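Proteolytically activated form of PPO4 Tyrosinase (Agaricus bisporus var. bisporus H97, PDB 4OUA) catalyses the o-hydroxylation of monophenols and the oxidation of the resulting o-diphenols to o-quinones at a dicopper centre, the initial step of melanin synthesis. Local coordinates at residues Gly54-Pro59 against Arg91-Ile96; Ser76-His81 against Leu325-Glu330. One frame throughout, in Å; residues are numbered along the deposited sequence.

Along the chain the segments come in the order 54-59, 76-81, 91-96, 325-330, so the two contacts cross. Contact 1 closes a loop of 31 intervening residues, tying segment 54-59 to helix 86-109. Contact 2 starts within that loop and closes a far longer one of 243 residues, bringing the segment between strands 318-319 and 349-350 back to it. The centres of the two contacts lie about 7 Å apart. Segments 54-59 and 76-81 probably hydrogen-bond directly, Ile55 O to Tyr78 N at 3.0 Å, and each supplies a histidine to one copper ion. Val92 packing on Phe328 joins the two remaining segments.

Contact 1: Gly54-Pro59 against Arg91-Ile96; sequences GIHGLP and RVYVSI. With NA (sodium ion), chain E; CU1 (copper (I) ion), chain C.
Tyr93 reaches from its helix to the loop residues Ile55 and His56 and meets both with the outer end of its ring. CG lies anti to the backbone N (chi1 -172°), which extends the phenol away from the helix. Tyr93 CE1 lies 3.9 Å from Ile55 CB, an apolar contact in which the two side chains run alongside in opposite senses. On the other side of the hydroxyl, Tyr93 CE2 comes 3.7 Å from His56 CD2. Here neither ring lies over the face of the other: their planes are at 14°, with centroids 6.0 Å apart. Between these flanks, His56 N approaches Tyr93 OH at 3.3 Å, but the N-H...O angle of 128° marks a weak bond; the stronger partner of the hydroxyl is Leu52 O in helix 49-54.

The next shell fixes the histidine. NE2 of His56 binds copper at 2.1 Å, in a site completed by His81, His90 and a water, while ND1 is anchored on Ala269 O. Behind it, a sodium ion draws the loop together through three carbonyls, Gly54 O at 2.0 Å, Gly57 O and Pro59 O, with two waters; the peptide before Pro59 is cis. This is the copper A side of the tyrosinase dicopper centre. Both sides of the contact also meet helix 277-295: Trp279 is edge-to-face with the Tyr93 ring, and Phe278 is edge-to-face with the His56 ring.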
loop_
_atom_site.group_PDB
_atom_site.type_symbol
_atom_site.label_atom_id
_atom_site.label_comp_id
_atom_site.label_asym_id
_atom_site.label_seq_id
_atom_site.Cartn_x
_atom_site.Cartn_y
_atom_site.Cartn_z
ATOM N N GLY A 54 -8.030 8.008 -4.232
ATOM C CA GLY A 54 -9.413 7.964 -4.666
ATOM C C GLY A 54 -9.711 6.748 -5.520
ATOM O O GLY A 54 -10.860 6.341 -5.648
ATOM N N ILE A 55 -8.672 6.162 -6.106
ATOM C CA ILE A 55 -8.840 4.972 -6.931
ATOM C C ILE A 55 -9.414 3.813 -6.122
ATOM O O ILE A 55 -10.287 3.089 -6.595
ATOM C CB ILE A 55 -7.508 4.528 -7.561
ATOM C CG1 ILE A 55 -6.964 5.619 -8.485
ATOM C CG2 ILE A 55 -7.690 3.224 -8.323
ATOM C CD1 ILE A 55 -5.607 5.301 -9.067
ATOM N N HIS A 56 -8.918 3.653 -4.899
ATOM C CA HIS A 56 -9.332 2.562 -4.023
ATOM C C HIS A 56 -10.845 2.554 -3.804
ATOM O O HIS A 56 -11.528 1.602 -4.180
ATOM C CB HIS A 56 -8.603 2.660 -2.680
ATOM C CG HIS A 56 -8.662 1.406 -1.864
ATOM N ND1 HIS A 56 -9.560 1.229 -0.833
ATOM C CD2 HIS A 56 -7.925 0.270 -1.921
ATOM C CE1 HIS A 56 -9.377 0.037 -0.293
ATOM N NE2 HIS A 56 -8.392 -0.565 -0.933
ATOM N N GLY A 57 -11.361 3.620 -3.200
ATOM C CA GLY A 57 -12.784 3.725 -2.928
ATOM C C GLY A 57 -13.400 4.970 -3.536
ATOM O O GLY A 57 -13.360 5.161 -4.751
ATOM N N LEU A 58 -13.977 5.816 -2.688
ATOM C CA LEU A 58 -14.538 7.084 -3.139
ATOM C C LEU A 58 -13.437 8.041 -3.583
ATOM O O LEU A 58 -12.319 7.989 -3.068
ATOM C CB LEU A 58 -15.376 7.726 -2.032
ATOM C CG LEU A 58 -16.715 7.064 -1.704
ATOM C CD1 LEU A 58 -17.326 7.687 -0.460
ATOM C CD2 LEU A 58 -17.666 7.181 -2.883
ATOM N N PRO A 59 -13.750 8.919 -4.547
ATOM C CA PRO A 59 -15.062 8.969 -5.196
ATOM C C PRO A 59 -15.227 7.869 -6.238
ATOM O O PRO A 59 -14.239 7.277 -6.667
ATOM C CB PRO A 59 -15.069 10.348 -5.855
ATOM C CG PRO A 59 -13.635 10.599 -6.169
ATOM C CD PRO A 59 -12.851 9.977 -5.042
ATOM N N ARG A 91 -0.970 -5.018 -5.947
ATOM C CA ARG A 91 0.443 -4.981 -6.305
ATOM C C ARG A 91 0.726 -3.849 -7.281
ATOM O O ARG A 91 1.692 -3.100 -7.120
ATOM C CB ARG A 91 0.889 -6.314 -6.909
ATOM C CG ARG A 91 2.161 -6.215 -7.735
ATOM C CD ARG A 91 2.861 -7.556 -7.841
ATOM N NE ARG A 91 3.468 -7.947 -6.571
ATOM C CZ ARG A 91 4.105 -9.095 -6.367
ATOM N NH1 ARG A 91 4.217 -9.978 -7.351
ATOM N NH2 ARG A 91 4.627 -9.362 -5.178
ATOM N N VAL A 92 -0.126 -3.729 -8.291
ATOM C CA VAL A 92 0.031 -2.698 -9.306
ATOM C C VAL A 92 -0.533 -1.367 -8.805
ATOM O O VAL A 92 -0.228 -0.306 -9.351
ATOM C CB VAL A 92 -0.654 -3.109 -10.627
ATOM C CG1 VAL A 92 -2.143 -3.327 -10.406
ATOM C CG2 VAL A 92 -0.408 -2.070 -11.710
ATOM N N TYR A 93 -1.349 -1.431 -7.755
ATOM C CA TYR A 93 -1.895 -0.229 -7.132
ATOM C C TYR A 93 -0.793 0.557 -6.431
ATOM O O TYR A 93 -0.701 1.777 -6.565
ATOM C CB TYR A 93 -2.999 -0.586 -6.135
ATOM C CG TYR A 93 -3.745 0.611 -5.582
ATOM C CD1 TYR A 93 -3.754 1.825 -6.258
ATOM C CD2 TYR A 93 -4.431 0.529 -4.376
ATOM C CE1 TYR A 93 -4.432 2.920 -5.752
ATOM C CE2 TYR A 93 -5.110 1.617 -3.863
ATOM C CZ TYR A 93 -5.110 2.810 -4.555
ATOM O OH TYR A 93 -5.786 3.896 -4.046
ATOM N N VAL A 94 0.042 -0.147 -5.675
ATOM C CA VAL A 94 1.181 0.475 -5.017
ATOM C C VAL A 94 2.195 0.952 -6.057
ATOM O O VAL A 94 2.947 1.897 -5.821
ATOM C CB VAL A 94 1.868 -0.495 -4.034
ATOM C CG1 VAL A 94 3.025 0.192 -3.325
ATOM C CG2 VAL A 94 0.864 -1.030 -3.027
ATOM N N SER A 95 2.202 0.295 -7.212
ATOM C CA SER A 95 3.152 0.613 -8.272
ATOM C C SER A 95 2.904 1.992 -8.874
ATOM O O SER A 95 3.848 2.743 -9.125
ATOM C CB SER A 95 3.096 -0.449 -9.368
ATOM O OG SER A 95 3.410 -1.722 -8.840
ATOM N N ILE A 96 1.638 2.319 -9.111
ATOM C CA ILE A 96 1.297 3.624 -9.660
ATOM C C ILE A 96 1.578 4.705 -8.626
ATOM O O ILE A 96 2.051 5.791 -8.962
ATOM C CB ILE A 96 -0.177 3.700 -10.105
ATOM C CG1 ILE A 96 -0.449 5.032 -10.807
ATOM C CG2 ILE A 96 -1.112 3.513 -8.921
ATOM C CD1 ILE A 96 0.436 5.273 -12.012
HETATM NA NA NA E . -12.560 5.969 -6.739
HETATM CU CU CU1 C . -8.046 -2.563 -1.288
HETATM O O HOH W 1 -8.083 -2.665 1.124
HETATM O O HOH W 2 -11.224 6.463 -8.646
HETATM O O HOH W 3 -13.449 4.549 -8.137
#

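Contact 2: Ser76-His81 against Leu325-Glu330; sequences SGYCTH and LEPFYE. With CU1 (copper (I) ion), chain C.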
loop_
_atom_site.group_PDB
_atom_site.type_symbol
_atom_site.label_atom_id
_atom_site.label_comp_id
_atom_site.label_asym_id
_atom_site.label_seq_id
_atom_site.Cartn_x
_atom_site.Cartn_y
_atom_site.Cartn_z
ATOM N N SER A 76 -18.579 2.144 -8.338
ATOM C CA SER A 76 -18.036 1.813 -7.028
ATOM C C SER A 76 -16.532 2.055 -7.024
ATOM O O SER A 76 -15.996 2.678 -7.941
ATOM C CB SER A 76 -18.349 0.360 -6.665
ATOM O OG SER A 76 -17.824 0.024 -5.393
ATOM N N GLY A 77 -15.851 1.564 -5.994
ATOM C CA GLY A 77 -14.407 1.685 -5.919
ATOM C C GLY A 77 -13.725 0.833 -6.972
ATOM O O GLY A 77 -14.374 0.051 -7.666
ATOM N N TYR A 78 -12.412 0.991 -7.101
ATOM C CA TYR A 78 -11.635 0.187 -8.038
ATOM C C TYR A 78 -11.092 -1.067 -7.366
ATOM O O TYR A 78 -10.966 -2.113 -8.004
ATOM C CB TYR A 78 -10.472 0.994 -8.620
ATOM C CG TYR A 78 -10.770 1.694 -9.925
ATOM C CD1 TYR A 78 -11.079 0.971 -11.069
ATOM C CD2 TYR A 78 -10.711 3.078 -10.020
ATOM C CE1 TYR A 78 -11.341 1.607 -12.267
ATOM C CE2 TYR A 78 -10.971 3.723 -11.214
ATOM C CZ TYR A 78 -11.284 2.983 -12.335
ATOM O OH TYR A 78 -11.542 3.623 -13.525
ATOM N N CYS A 79 -10.770 -0.953 -6.080
ATOM C CA CYS A 79 -10.093 -2.020 -5.351
ATOM C C CYS A 79 -10.878 -3.322 -5.379
ATOM O O CYS A 79 -12.101 -3.331 -5.250
ATOM C CB CYS A 79 -9.829 -1.604 -3.901
ATOM S SG CYS A 79 -11.303 -1.442 -2.868
ATOM N N THR A 80 -10.155 -4.420 -5.560
ATOM C CA THR A 80 -10.755 -5.743 -5.618
ATOM C C THR A 80 -10.642 -6.436 -4.267
ATOM O O THR A 80 -9.541 -6.697 -3.783
ATOM C CB THR A 80 -10.089 -6.608 -6.695
ATOM O OG1 THR A 80 -8.693 -6.739 -6.400
ATOM C CG2 THR A 80 -10.255 -5.967 -8.062
ATOM N N HIS A 81 -11.787 -6.727 -3.661
ATOM C CA HIS A 81 -11.815 -7.329 -2.336
ATOM C C HIS A 81 -12.742 -8.538 -2.314
ATOM O O HIS A 81 -13.771 -8.550 -2.989
ATOM C CB HIS A 81 -12.250 -6.295 -1.293
ATOM C CG HIS A 81 -11.461 -5.022 -1.341
ATOM N ND1 HIS A 81 -11.974 -3.847 -1.845
ATOM C CD2 HIS A 81 -10.192 -4.744 -0.960
ATOM C CE1 HIS A 81 -11.058 -2.898 -1.767
ATOM N NE2 HIS A 81 -9.965 -3.417 -1.234
ATOM N N LEU A 325 -6.812 -5.316 -15.103
ATOM C CA LEU A 325 -6.756 -4.724 -13.773
ATOM C C LEU A 325 -6.906 -3.206 -13.833
ATOM O O LEU A 325 -5.948 -2.469 -13.609
ATOM C CB LEU A 325 -5.445 -5.103 -13.079
ATOM C CG LEU A 325 -5.239 -6.601 -12.849
ATOM C CD1 LEU A 325 -3.815 -6.898 -12.399
ATOM C CD2 LEU A 325 -6.244 -7.123 -11.835
ATOM N N GLU A 326 -8.116 -2.752 -14.142
ATOM C CA GLU A 326 -8.428 -1.327 -14.193
ATOM C C GLU A 326 -8.159 -0.649 -12.854
ATOM O O GLU A 326 -8.372 -1.249 -11.802
ATOM C CB GLU A 326 -9.890 -1.118 -14.593
ATOM C CG GLU A 326 -10.201 -1.461 -16.038
ATOM C CD GLU A 326 -9.715 -0.399 -17.005
ATOM O OE1 GLU A 326 -9.688 0.793 -16.624
ATOM O OE2 GLU A 326 -9.358 -0.757 -18.147
ATOM N N PRO A 327 -7.687 0.607 -12.890
ATOM C CA PRO A 327 -7.334 1.324 -14.117
ATOM C C PRO A 327 -5.831 1.319 -14.386
ATOM O O PRO A 327 -5.272 2.348 -14.768
ATOM C CB PRO A 327 -7.825 2.739 -13.828
ATOM C CG PRO A 327 -7.571 2.897 -12.355
ATOM C CD PRO A 327 -7.707 1.515 -11.728
ATOM N N PHE A 328 -5.190 0.172 -14.188
ATOM C CA PHE A 328 -3.743 0.071 -14.336
ATOM C C PHE A 328 -3.360 -0.475 -15.709
ATOM O O PHE A 328 -3.738 -1.587 -16.072
ATOM C CB PHE A 328 -3.159 -0.811 -13.229
ATOM C CG PHE A 328 -3.595 -0.413 -11.847
ATOM C CD1 PHE A 328 -3.120 0.749 -11.263
ATOM C CD2 PHE A 328 -4.481 -1.199 -11.130
ATOM C CE1 PHE A 328 -3.521 1.119 -9.992
ATOM C CE2 PHE A 328 -4.884 -0.835 -9.858
ATOM C CZ PHE A 328 -4.403 0.325 -9.289
ATOM N N TYR A 329 -2.604 0.314 -16.465
ATOM C CA TYR A 329 -2.242 -0.046 -17.833
ATOM C C TYR A 329 -0.734 -0.170 -18.038
ATOM O O TYR A 329 0.039 0.667 -17.570
ATOM C CB TYR A 329 -2.805 0.983 -18.815
ATOM C CG TYR A 329 -4.268 0.787 -19.139
ATOM C CD1 TYR A 329 -5.251 1.050 -18.194
ATOM C CD2 TYR A 329 -4.666 0.346 -20.394
ATOM C CE1 TYR A 329 -6.590 0.873 -18.488
ATOM C CE2 TYR A 329 -6.001 0.168 -20.698
ATOM C CZ TYR A 329 -6.959 0.432 -19.742
ATOM O OH TYR A 329 -8.289 0.255 -20.042
ATOM N N GLU A 330 -0.328 -1.221 -18.744
ATOM C CA GLU A 330 1.070 -1.419 -19.105
ATOM C C GLU A 330 1.519 -0.330 -20.074
ATOM O O GLU A 330 2.609 0.224 -19.945
ATOM C CB GLU A 330 1.276 -2.798 -19.731
ATOM C CG GLU A 330 0.696 -3.944 -18.922
ATOM C CD GLU A 330 0.809 -5.276 -19.639
ATOM O OE1 GLU A 330 0.229 -6.269 -19.148
ATOM O OE2 GLU A 330 1.476 -5.329 -20.696
HETATM CU CU CU1 C . -8.046 -2.563 -1.288
HETATM O O HOH W 1 -8.083 -2.665 1.124
#
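Pro327 lies over one face of the Tyr78 ring, and this CH-pi contact is the packed heart of the interface. CD of Pro327 sits 3.5 Å from the centroid of the Tyr78 ring and 11° off its normal; farther out, Pro327 CG faces Tyr78 CZ at 3.7 Å. The peptide before Pro327 is cis. Glu326 adds a lesser contact, its CB 3.9 Å from Tyr78 CE1. Replacing Tyr78 by an alanine would probably leave the Pro327 ring without its aromatic platform and open a gap between the two loops.

The Glu326 margin is looser. This residue is partly exposed and its chain bends at chi2 (-76°); of its side chain only CB is near the Tyr78 ring, while OE1 pairs with Lys65 in a salt bridge. Segment 76-81 also carries the copper ligand His81: its NE2 binds copper at 2.1 Å, and its CE1 is covalently joined to Cys79 SG at 1.8 Å, the thioether known from fungal tyrosinases, which probably restrains the orientation of this copper ligand. Trp89 of helix 86-109 bridges both loops, touching Tyr78 and donating NE1 to Glu326 O, while Phe328 reaches Val92 on the same helix.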